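Local coordinates for NTP pyrophosphohydrolase MazG-like domain-containing protein (Vibrio sp. DAT722, PDB 2Q73), which probably hydrolyses nucleoside triphosphates to their monophosphates and pyrophosphate as a magnesium-dependent, MazG-type house-cleaning enzyme, at residues L3-Q7 with V75-K79. Sequence-based numbering, arbitrary orientation.
Sequences LSELQ and VNLEK
One face of the Gln7 carboxamide is covered by Leu77, chiefly at the oxygen end, where OE1 lies 3.4 Å from Leu77 CB, while both polar ends of the amide grip the backbone of 75-79. At one end, OE1 accepts from Leu77 N at 3.1 Å in a nearly straight bond (164° at the hydrogen), with the donor tilted slightly from the carbonyl plane toward the Leu77 side. At the other end, NE2 gives a 2.8 Å bond to Val75 O, more bent at 146° but approaching almost along the carbonyl direction. A water on the opposite side of the amide plane donates to Gln7 OE1 (2.9 Å) and accepts from Glu78 N (2.9 Å). Gln7 CG lies roughly anti to the backbone N (chi1 -151°) and the chain runs extended beyond it, bringing the amide to the start of the other helix; a further bond from NE2 to Asn71 OD1 helps fix its rotation.

Asn76 completes the polar start of helix 77-90: as N-cap residue it receives Lys79 N on OD1 at 3.0 Å, the donor lying well above the side-chain carbonyl plane. The first three amides of the helix are thus taken up by Gln7, the water and Asn76 in turn. Beside this network, Leu3 crosses Leu77 at about a right angle, its CD2 branch 3.9 Å from Leu77 CB, and Ser4 CB meets Glu78 CB. Leu77 also packs on Ala70 of helix 55-72 and on Leu59 of the second subunit, and Leu3 on Leu63 of that subunit.

The arrangement is an N-capped helix start whose capping is extended by a glutamine from another helix. It joins the N-terminal helix 3-13 to helix 77-90 at the second-subunit interface of this all-helical MazG fold, away from the magnesium site.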
loop_
_atom_site.group_PDB
_atom_site.type_symbol
_atom_site.label_atom_id
_atom_site.label_comp_id
_atom_site.label_asym_id
_atom_site.label_seq_id
_atom_site.Cartn_x
_atom_site.Cartn_y
_atom_site.Cartn_z
ATOM N N LEU C 3 -1.214 -22.693 9.611
ATOM C CA LEU C 3 -0.417 -21.617 9.005
ATOM C C LEU C 3 0.918 -22.129 8.438
ATOM O O LEU C 3 1.337 -21.730 7.339
ATOM C CB LEU C 3 -0.173 -20.525 10.046
ATOM C CG LEU C 3 0.619 -19.269 9.694
ATOM C CD1 LEU C 3 -0.021 -18.523 8.538
ATOM C CD2 LEU C 3 0.716 -18.390 10.920
ATOM N N SER C 4 1.578 -22.998 9.205
ATOM C CA SER C 4 2.834 -23.627 8.791
ATOM C C SER C 4 2.657 -24.517 7.562
ATOM O O SER C 4 3.509 -24.507 6.665
ATOM C CB SER C 4 3.487 -24.391 9.955
ATOM O OG SER C 4 2.654 -25.424 10.475
ATOM N N GLU C 5 1.549 -25.262 7.517
ATOM C CA GLU C 5 1.185 -26.075 6.345
ATOM C C GLU C 5 0.879 -25.225 5.097
ATOM O O GLU C 5 1.288 -25.580 3.990
ATOM C CB GLU C 5 0.011 -27.013 6.666
ATOM C CG GLU C 5 0.384 -28.162 7.589
ATOM C CD GLU C 5 -0.820 -28.814 8.285
ATOM O OE1 GLU C 5 -1.986 -28.407 8.038
ATOM O OE2 GLU C 5 -0.589 -29.733 9.099
ATOM N N LEU C 6 0.159 -24.122 5.272
ATOM C CA LEU C 6 -0.105 -23.212 4.164
ATOM C C LEU C 6 1.216 -22.648 3.626
ATOM O O LEU C 6 1.447 -22.618 2.408
ATOM C CB LEU C 6 -1.047 -22.083 4.599
ATOM C CG LEU C 6 -1.363 -21.000 3.557
ATOM C CD1 LEU C 6 -2.130 -21.579 2.371
ATOM C CD2 LEU C 6 -2.145 -19.848 4.186
ATOM N N GLN C 7 2.085 -22.219 4.540
ATOM C CA GLN C 7 3.374 -21.626 4.164
ATOM C C GLN C 7 4.226 -22.639 3.396
ATOM O O GLN C 7 4.842 -22.293 2.384
ATOM C CB GLN C 7 4.120 -21.128 5.398
ATOM C CG GLN C 7 5.048 -19.950 5.141
ATOM C CD GLN C 7 6.004 -19.703 6.295
ATOM O OE1 GLN C 7 5.592 -19.582 7.461
ATOM N NE2 GLN C 7 7.287 -19.619 5.977
ATOM N N VAL C 75 11.547 -16.643 7.042
ATOM C CA VAL C 75 10.675 -16.459 8.202
ATOM C C VAL C 75 9.744 -17.660 8.439
ATOM O O VAL C 75 9.118 -18.166 7.507
ATOM C CB VAL C 75 9.829 -15.173 8.082
ATOM C CG1 VAL C 75 8.933 -15.023 9.322
ATOM C CG2 VAL C 75 10.734 -13.950 7.893
ATOM N N ASN C 76 9.652 -18.083 9.694
ATOM C CA ASN C 76 8.689 -19.091 10.118
ATOM C C ASN C 76 7.532 -18.356 10.808
ATOM O O ASN C 76 7.682 -17.851 11.923
ATOM C CB ASN C 76 9.365 -20.106 11.054
ATOM C CG ASN C 76 8.421 -21.217 11.523
ATOM O OD1 ASN C 76 7.221 -21.017 11.680
ATOM N ND2 ASN C 76 8.976 -22.388 11.764
ATOM N N LEU C 77 6.385 -18.296 10.140
ATOM C CA LEU C 77 5.272 -17.468 10.624
ATOM C C LEU C 77 4.657 -18.018 11.911
ATOM O O LEU C 77 4.299 -17.253 12.811
ATOM C CB LEU C 77 4.206 -17.243 9.535
ATOM C CG LEU C 77 4.623 -16.309 8.399
ATOM C CD1 LEU C 77 3.687 -16.468 7.202
ATOM C CD2 LEU C 77 4.705 -14.851 8.865
ATOM N N GLU C 78 4.549 -19.345 11.997
ATOM C CA GLU C 78 4.002 -20.000 13.186
ATOM C C GLU C 78 4.897 -19.736 14.400
ATOM O O GLU C 78 4.403 -19.378 15.460
ATOM C CB GLU C 78 3.768 -21.490 12.917
ATOM C CG GLU C 78 3.321 -22.339 14.124
ATOM C CD GLU C 78 1.923 -22.015 14.644
ATOM O OE1 GLU C 78 1.166 -21.255 14.000
ATOM O OE2 GLU C 78 1.576 -22.547 15.723
ATOM N N LYS C 79 6.211 -19.870 14.228
ATOM C CA LYS C 79 7.161 -19.582 15.311
ATOM C C LYS C 79 7.131 -18.102 15.706
ATOM O O LYS C 79 7.179 -17.772 16.899
ATOM C CB LYS C 79 8.585 -20.016 14.937
ATOM C CG LYS C 79 9.594 -19.966 16.087
ATOM C CD LYS C 79 9.308 -21.033 17.144
ATOM C CE LYS C 79 10.360 -21.028 18.252
ATOM N NZ LYS C 79 10.137 -22.130 19.223
HETATM O O HOH W 1 4.852 -21.173 9.756
#